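Local structure of reducing end xylose-releasing exo-oligoxylanase (Paenibacillus barengoltzii G22, 5YXT) at residues C[76-81]-C[85-90]; C[106-111]-C[164-169]; C[136-141]-C[206-211]. The protein probably hydrolyses xylo-oligosaccharides from the reducing end, releasing xylose, as a glycoside hydrolase family 8 enzyme of xylan breakdown. All blocks are in the same frame, centred on the assembly; numbering follows the deposited sequence.

Contact 1. Residues C[76-81]-C[85-90]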
# COMPACT_ATOMS: atom_id res chain seq x y z
N MET C 76 31.19 7.12 17.70
CA MET C 76 30.08 7.89 17.15
C MET C 76 28.87 7.86 18.08
O MET C 76 28.24 8.89 18.30
CB MET C 76 29.70 7.40 15.75
CG MET C 76 28.58 8.28 15.11
SD MET C 76 29.03 10.03 14.82
CE MET C 76 29.94 9.90 13.28
N MET C 77 28.54 6.68 18.63
CA MET C 77 27.45 6.63 19.61
C MET C 77 27.75 7.52 20.82
O MET C 77 26.86 8.22 21.32
CB MET C 77 27.17 5.19 20.08
CG MET C 77 26.61 4.21 19.04
SD MET C 77 27.37 2.58 19.28
CE MET C 77 26.19 1.51 20.06
N ALA C 78 29.00 7.50 21.30
CA ALA C 78 29.34 8.26 22.51
C ALA C 78 29.24 9.78 22.28
O ALA C 78 28.75 10.51 23.15
CB ALA C 78 30.74 7.87 22.99
N VAL C 79 29.64 10.26 21.10
CA VAL C 79 29.55 11.69 20.86
C VAL C 79 28.11 12.10 20.56
O VAL C 79 27.68 13.20 20.94
CB VAL C 79 30.53 12.12 19.75
CG1 VAL C 79 30.23 11.44 18.44
CG2 VAL C 79 30.57 13.68 19.60
N GLN C 80 27.32 11.23 19.93
CA GLN C 80 25.91 11.58 19.72
C GLN C 80 25.15 11.60 21.04
O GLN C 80 24.28 12.46 21.25
CB GLN C 80 25.27 10.59 18.74
CG GLN C 80 25.78 10.70 17.31
CD GLN C 80 25.50 12.05 16.69
OE1 GLN C 80 24.61 12.77 17.11
NE2 GLN C 80 26.28 12.41 15.66
N TYR C 81 25.46 10.68 21.94
CA TYR C 81 24.80 10.57 23.23
C TYR C 81 25.45 11.42 24.33
O TYR C 81 24.97 11.40 25.47
CB TYR C 81 24.76 9.10 23.66
CG TYR C 81 23.66 8.79 24.66
CD1 TYR C 81 22.33 8.82 24.29
CD2 TYR C 81 23.97 8.48 25.97
CE1 TYR C 81 21.33 8.54 25.21
CE2 TYR C 81 22.98 8.20 26.89
CZ TYR C 81 21.67 8.23 26.51
OH TYR C 81 20.70 7.96 27.44
N ASP C 85 33.51 10.62 28.44
CA ASP C 85 34.32 9.64 29.14
C ASP C 85 34.40 8.33 28.35
O ASP C 85 35.49 7.77 28.19
CB ASP C 85 33.78 9.41 30.56
CG ASP C 85 32.30 9.02 30.58
OD1 ASP C 85 31.51 9.53 29.74
OD2 ASP C 85 31.93 8.21 31.47
N VAL C 86 33.27 7.84 27.85
CA VAL C 86 33.30 6.62 27.03
C VAL C 86 34.06 6.88 25.73
O VAL C 86 34.91 6.08 25.33
CB VAL C 86 31.87 6.12 26.75
CG1 VAL C 86 31.90 5.04 25.67
CG2 VAL C 86 31.23 5.60 28.02
N PHE C 87 33.77 8.00 25.08
CA PHE C 87 34.49 8.38 23.86
C PHE C 87 36.00 8.34 24.06
O PHE C 87 36.72 7.72 23.28
CB PHE C 87 34.04 9.77 23.41
CG PHE C 87 34.59 10.18 22.07
CD1 PHE C 87 35.89 10.62 21.95
CD2 PHE C 87 33.80 10.12 20.92
CE1 PHE C 87 36.42 10.99 20.71
CE2 PHE C 87 34.31 10.50 19.69
CZ PHE C 87 35.62 10.93 19.58
N ASP C 88 36.49 8.99 25.13
CA ASP C 88 37.94 9.08 25.31
C ASP C 88 38.56 7.73 25.65
O ASP C 88 39.67 7.43 25.20
CB ASP C 88 38.27 10.11 26.39
CG ASP C 88 38.13 11.54 25.90
OD1 ASP C 88 37.94 11.74 24.68
OD2 ASP C 88 38.23 12.48 26.73
N ARG C 89 37.85 6.90 26.40
CA ARG C 89 38.35 5.57 26.70
C ARG C 89 38.53 4.75 25.43
O ARG C 89 39.57 4.10 25.23
CB ARG C 89 37.41 4.87 27.69
CG ARG C 89 37.58 5.32 29.15
CD ARG C 89 36.43 4.80 30.00
NE ARG C 89 36.60 5.04 31.43
CZ ARG C 89 37.30 4.26 32.25
NH1 ARG C 89 37.38 4.56 33.54
NH2 ARG C 89 37.94 3.19 31.77
N ILE C 90 37.53 4.76 24.55
CA ILE C 90 37.62 4.01 23.30
C ILE C 90 38.75 4.56 22.43
O ILE C 90 39.60 3.82 21.93
CB ILE C 90 36.28 4.05 22.54
CG1 ILE C 90 35.15 3.43 23.39
CG2 ILE C 90 36.41 3.32 21.20
CD1 ILE C 90 33.75 3.46 22.70

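Contact 2. Residues C[106-111]-C[164-169]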
# COMPACT_ATOMS: atom_id res chain seq x y z
N ALA C 106 51.18 2.46 7.45
CA ALA C 106 51.44 3.40 8.54
C ALA C 106 50.57 4.65 8.39
O ALA C 106 50.40 5.18 7.29
CB ALA C 106 52.92 3.78 8.56
N GLY C 107 50.02 5.11 9.50
CA GLY C 107 49.05 6.17 9.49
C GLY C 107 47.62 5.68 9.50
O GLY C 107 46.71 6.46 9.81
N TYR C 108 47.40 4.42 9.15
CA TYR C 108 46.09 3.80 9.29
C TYR C 108 46.01 3.02 10.60
O TYR C 108 46.99 2.87 11.33
CB TYR C 108 45.82 2.87 8.11
CG TYR C 108 45.69 3.54 6.77
CD1 TYR C 108 44.97 4.72 6.61
CD2 TYR C 108 46.24 2.96 5.64
CE1 TYR C 108 44.83 5.31 5.35
CE2 TYR C 108 46.11 3.53 4.40
CZ TYR C 108 45.40 4.70 4.25
OH TYR C 108 45.30 5.23 2.97
N PHE C 109 44.81 2.51 10.91
CA PHE C 109 44.55 1.74 12.12
C PHE C 109 44.35 0.28 11.74
O PHE C 109 43.57 -0.02 10.84
CB PHE C 109 43.30 2.25 12.84
CG PHE C 109 43.43 3.66 13.38
CD1 PHE C 109 43.17 4.75 12.58
CD2 PHE C 109 43.77 3.88 14.70
CE1 PHE C 109 43.29 6.04 13.06
CE2 PHE C 109 43.88 5.17 15.20
CZ PHE C 109 43.64 6.26 14.38
N ALA C 110 45.05 -0.63 12.44
CA ALA C 110 44.86 -2.06 12.20
C ALA C 110 43.42 -2.43 12.52
O ALA C 110 42.91 -2.13 13.60
CB ALA C 110 45.82 -2.89 13.05
N TRP C 111 42.76 -3.08 11.57
CA TRP C 111 41.32 -3.26 11.71
C TRP C 111 40.97 -4.23 12.83
O TRP C 111 39.91 -4.09 13.44
CB TRP C 111 40.69 -3.69 10.38
CG TRP C 111 40.92 -5.13 9.98
CD1 TRP C 111 42.03 -5.63 9.37
CD2 TRP C 111 40.02 -6.23 10.13
NE1 TRP C 111 41.88 -6.98 9.14
CE2 TRP C 111 40.65 -7.37 9.59
CE3 TRP C 111 38.73 -6.36 10.66
CZ2 TRP C 111 40.05 -8.62 9.59
CZ3 TRP C 111 38.14 -7.61 10.65
CH2 TRP C 111 38.79 -8.72 10.12
N LEU C 164 43.67 10.31 1.77
CA LEU C 164 43.71 10.77 0.39
C LEU C 164 45.11 10.74 -0.21
O LEU C 164 45.25 10.51 -1.41
CB LEU C 164 43.14 12.19 0.30
CG LEU C 164 41.66 12.36 0.69
CD1 LEU C 164 41.12 13.71 0.27
CD2 LEU C 164 40.79 11.26 0.10
N HIS C 165 46.13 10.98 0.60
CA HIS C 165 47.46 11.29 0.08
C HIS C 165 48.49 10.18 0.28
O HIS C 165 49.58 10.29 -0.28
CB HIS C 165 47.98 12.59 0.71
CG HIS C 165 47.23 13.80 0.28
ND1 HIS C 165 47.36 14.35 -0.98
CD2 HIS C 165 46.31 14.56 0.92
CE1 HIS C 165 46.57 15.40 -1.09
NE2 HIS C 165 45.92 15.56 0.06
N LYS C 166 48.17 9.14 1.04
CA LYS C 166 49.13 8.05 1.23
C LYS C 166 49.56 7.48 -0.12
O LYS C 166 48.76 7.35 -1.05
CB LYS C 166 48.52 6.94 2.10
CG LYS C 166 49.48 5.79 2.41
CD LYS C 166 50.85 6.29 2.86
CE LYS C 166 50.79 6.99 4.21
NZ LYS C 166 52.14 7.03 4.86
N GLY C 167 50.85 7.16 -0.22
CA GLY C 167 51.41 6.64 -1.44
C GLY C 167 51.95 7.70 -2.38
O GLY C 167 52.60 7.34 -3.36
N GLU C 168 51.68 8.98 -2.10
CA GLU C 168 52.20 10.05 -2.95
C GLU C 168 53.72 10.08 -2.90
O GLU C 168 54.39 10.16 -3.94
CB GLU C 168 51.62 11.39 -2.51
N ASP C 169 54.29 10.02 -1.70
CA ASP C 169 55.74 10.03 -1.49
C ASP C 169 56.13 8.90 -0.54
O ASP C 169 56.87 9.09 0.43
CB ASP C 169 56.20 11.39 -0.95
CG ASP C 169 55.34 11.89 0.19
OD1 ASP C 169 55.87 12.60 1.08
OD2 ASP C 169 54.12 11.60 0.20

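Contact 3. Residues C[136-141]-C[206-211]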
# COMPACT_ATOMS: atom_id res chain seq x y z
N LEU C 136 35.49 12.17 15.57
CA LEU C 136 36.48 13.08 16.15
C LEU C 136 36.16 14.54 15.84
O LEU C 136 36.33 15.41 16.70
CB LEU C 136 37.87 12.72 15.62
CG LEU C 136 38.51 11.45 16.22
CD1 LEU C 136 39.62 10.92 15.33
CD2 LEU C 136 39.00 11.70 17.67
N LEU C 137 35.71 14.83 14.62
CA LEU C 137 35.31 16.20 14.29
C LEU C 137 34.12 16.63 15.13
O LEU C 137 34.09 17.75 15.65
CB LEU C 137 35.00 16.31 12.80
CG LEU C 137 36.23 16.32 11.88
CD1 LEU C 137 35.84 16.02 10.45
CD2 LEU C 137 36.95 17.67 11.97
N PHE C 138 33.12 15.74 15.26
CA PHE C 138 32.00 16.00 16.15
C PHE C 138 32.47 16.18 17.59
O PHE C 138 31.95 17.03 18.31
CB PHE C 138 30.98 14.85 16.09
CG PHE C 138 30.13 14.84 14.83
CD1 PHE C 138 30.07 15.95 13.99
CD2 PHE C 138 29.39 13.71 14.50
CE1 PHE C 138 29.29 15.92 12.82
CE2 PHE C 138 28.61 13.68 13.35
CZ PHE C 138 28.57 14.80 12.50
N ALA C 139 33.43 15.36 18.03
CA ALA C 139 33.92 15.51 19.40
C ALA C 139 34.62 16.85 19.57
O ALA C 139 34.45 17.52 20.59
CB ALA C 139 34.87 14.36 19.75
N SER C 140 35.40 17.26 18.57
CA SER C 140 36.03 18.57 18.60
C SER C 140 34.99 19.67 18.70
O SER C 140 35.18 20.66 19.41
CB SER C 140 36.91 18.75 17.36
OG SER C 140 37.52 20.02 17.33
N HIS C 141 33.86 19.51 18.01
CA HIS C 141 32.85 20.56 17.99
C HIS C 141 31.98 20.57 19.24
O HIS C 141 31.65 21.65 19.75
CB HIS C 141 31.97 20.41 16.74
CG HIS C 141 32.73 20.54 15.46
ND1 HIS C 141 32.21 20.17 14.24
CD2 HIS C 141 33.98 21.00 15.21
CE1 HIS C 141 33.10 20.40 13.30
NE2 HIS C 141 34.19 20.90 13.86
N ALA C 206 34.16 17.91 3.31
CA ALA C 206 34.34 19.02 2.38
C ALA C 206 34.24 20.39 3.05
O ALA C 206 34.56 21.40 2.42
CB ALA C 206 33.31 18.95 1.25
N LEU C 207 33.76 20.45 4.29
CA LEU C 207 33.78 21.67 5.08
C LEU C 207 34.90 21.71 6.11
O LEU C 207 35.35 22.80 6.47
CB LEU C 207 32.46 21.86 5.83
CG LEU C 207 31.15 21.65 5.08
CD1 LEU C 207 30.07 21.37 6.11
CD2 LEU C 207 30.81 22.86 4.22
N TRP C 208 35.36 20.56 6.62
CA TRP C 208 36.20 20.54 7.81
C TRP C 208 37.53 19.83 7.66
O TRP C 208 38.33 19.86 8.61
CB TRP C 208 35.45 19.90 8.99
CG TRP C 208 34.16 20.57 9.32
CD1 TRP C 208 33.86 21.90 9.21
CD2 TRP C 208 32.98 19.95 9.82
NE1 TRP C 208 32.57 22.14 9.60
CE2 TRP C 208 32.01 20.95 9.99
CE3 TRP C 208 32.65 18.63 10.16
CZ2 TRP C 208 30.73 20.68 10.48
CZ3 TRP C 208 31.39 18.36 10.64
CH2 TRP C 208 30.44 19.38 10.80
N ALA C 209 37.81 19.21 6.52
CA ALA C 209 39.15 18.67 6.30
C ALA C 209 40.13 19.82 6.11
O ALA C 209 39.76 20.99 6.07
CB ALA C 209 39.15 17.74 5.09
N TYR C 210 41.41 19.48 5.99
CA TYR C 210 42.39 20.48 5.57
C TYR C 210 41.92 21.13 4.27
O TYR C 210 41.41 20.44 3.38
CB TYR C 210 43.77 19.84 5.36
CG TYR C 210 44.48 19.54 6.65
CD1 TYR C 210 44.62 20.52 7.62
CD2 TYR C 210 44.99 18.28 6.91
CE1 TYR C 210 45.27 20.26 8.81
CE2 TYR C 210 45.64 18.00 8.10
CZ TYR C 210 45.77 19.00 9.05
OH TYR C 210 46.42 18.74 10.24
N PRO C 211 42.06 22.46 4.14
CA PRO C 211 41.41 23.16 3.01
C PRO C 211 41.72 22.60 1.64
O PRO C 211 40.83 22.57 0.79
CB PRO C 211 41.95 24.59 3.17
CG PRO C 211 42.16 24.74 4.65
CD PRO C 211 42.67 23.39 5.11

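Contact 1. Residues C[76-81]-C[85-90]
Ala78 and Phe87 meet where helices 68-80 and 84-98 turn back on each other, and all that joins them here is apolar packing. CB of Ala78 lies 3.8 Å from CB of Phe87 and close to that residue's backbone N, so the small side chain rests almost against the neighbouring helix. This is how an alanine lets two helices come near: the CA atoms of Ala78 and Phe87 are 5.3 Å apart, and the axes of the segments 76-80 and 85-90 come within 8.4 Å. CG1 of Val86 is 4.1 Å from CB of Ala78.

The Phe87 ring supplies the rest, packing against aliphatic carbon. With CG anti to the backbone N (chi1 -173°), the ring is carried alongside Val79, whose CB sits 4.0 Å from CD2 of Phe87, while the Ala78 methyl lies at the ring's edge. Beyond the pair, Trp143 and Tyr152 meet the Phe87 ring edge-to-face, and Phe39 of helix 24-40 packs on Val86.

The helices run antiparallel at 156°, joined by a very short connection. This is an antiparallel helical hairpin, consistent with the (alpha/alpha)6 barrel of glycoside hydrolase family 8.

Contact 2. Residues C[106-111]-C[164-169]
Lys166, Tyr108 and Ala106 carry this contact, and Lys166 gives up the most surface of the three. Its aliphatic chain reaches from the end of helix 152-165 to the loop before strand 112-113, touching one partner near its root and the other near its end. At the root, CB of Lys166 lies 3.7 Å from OH of Tyr108. Further out, CE of Lys166 approaches the carbonyl O of Ala106 at 3.6 Å, and NZ of Lys166 stands 3.5 Å from O of Ala106. At that distance the approach is long and does not amount to a hydrogen bond. A chi1 near 180° (-177°) sends the lysine chain away from its backbone N; it then bends at chi2 (47°) and again at chi3, and the bends turn CE and NZ toward the carbonyl O of Ala106.

Tyr108 is the buried member. Its side chain and that of Lys166 run alongside one another with opposed directions, the lysine CB standing obliquely to the phenol ring. The hydroxyl is hydrogen-bonded to the carbonyl O of Tyr173, so the lysine methylene packs beside a phenol end that is already held. Thr162, Pro124, Met175 and Pro187 also touch the Tyr108 side chain.

Ala106 contributes through its backbone carbonyl, and its loop is tied down by the backbone hydrogen bonds that Gly107 and Tyr108 make with Met100. Across the contact, Lys166 is the first residue to leave helical angles, and a type II beta turn runs from His165 to Glu168, with Glu168 N bonded to His165 O at 3.1 Å. Gly167 has the positive phi expected at the third position of this turn. The arrangement is thus a beta turn closing a helix, packed through its lysine against a neighbouring loop of the helical barrel.

Contact 3. Residues C[136-141]-C[206-211]
His141 points an edge into the face of Trp208, a T-shaped pair with planes at 85° and the His141 and six-membered Trp208 ring centroids 4.5 Å apart. The atom that leads is CE1 of His141, which stands over the indole 3.5 Å from both CD2 and CE2 of Trp208; CG of His141 is anti to the carbonyl carbon (chi1 -62°), from where the ring carries CE1 over the indole. The opposite face of the indole carries CD1 of Leu207, offset toward the rim.

The rim of the indole serves the other two partners. Phe138 crosses it at about a right angle, its CE1 lying 3.9 Å from CZ3 of Trp208. Leu137 approaches near the root, CD2 reaching CB of Trp208 at 4.0 Å, and its CD1 lies at the indole edge.

The imidazole is also fixed from elsewhere: ND1 of His141 is hydrogen-bonded to Trp376 O, which would hold the ring's rotation. Were Trp208 replaced by an alanine, the imidazole edge would probably lose its aromatic face, and a gap would open beside Leu137 and Phe138. The chemistry is thus mixed: a polarised imidazole C-H meets pi electrons, dispersion holds the rim, and ND1 of His141 is satisfied outside the contact.

How the contacts relate
Burial falls from contact 1, where every touching residue is buried, through contact 3 to contact 2, which lies farthest from the chain centre. The chemistry follows: aliphatic and ring packing between neighbouring helices, then an aromatic T-pair at a helix end, then a bent lysine chain touching a loop carbonyl and a phenol hydroxyl. Contacts 1 and 3 are continuous, since helix 126-143 packs on both helices of contact 1; CZ of Phe87 lies 3.5 Å from CB of Ala139, and Met76 touches Phe138. Contact 2 touches neither, its nearest atoms being about 8 Å from contact 1 and 6 Å from contact 3, although helix 152-165 follows 126-143 and precedes 199-208 in the chain.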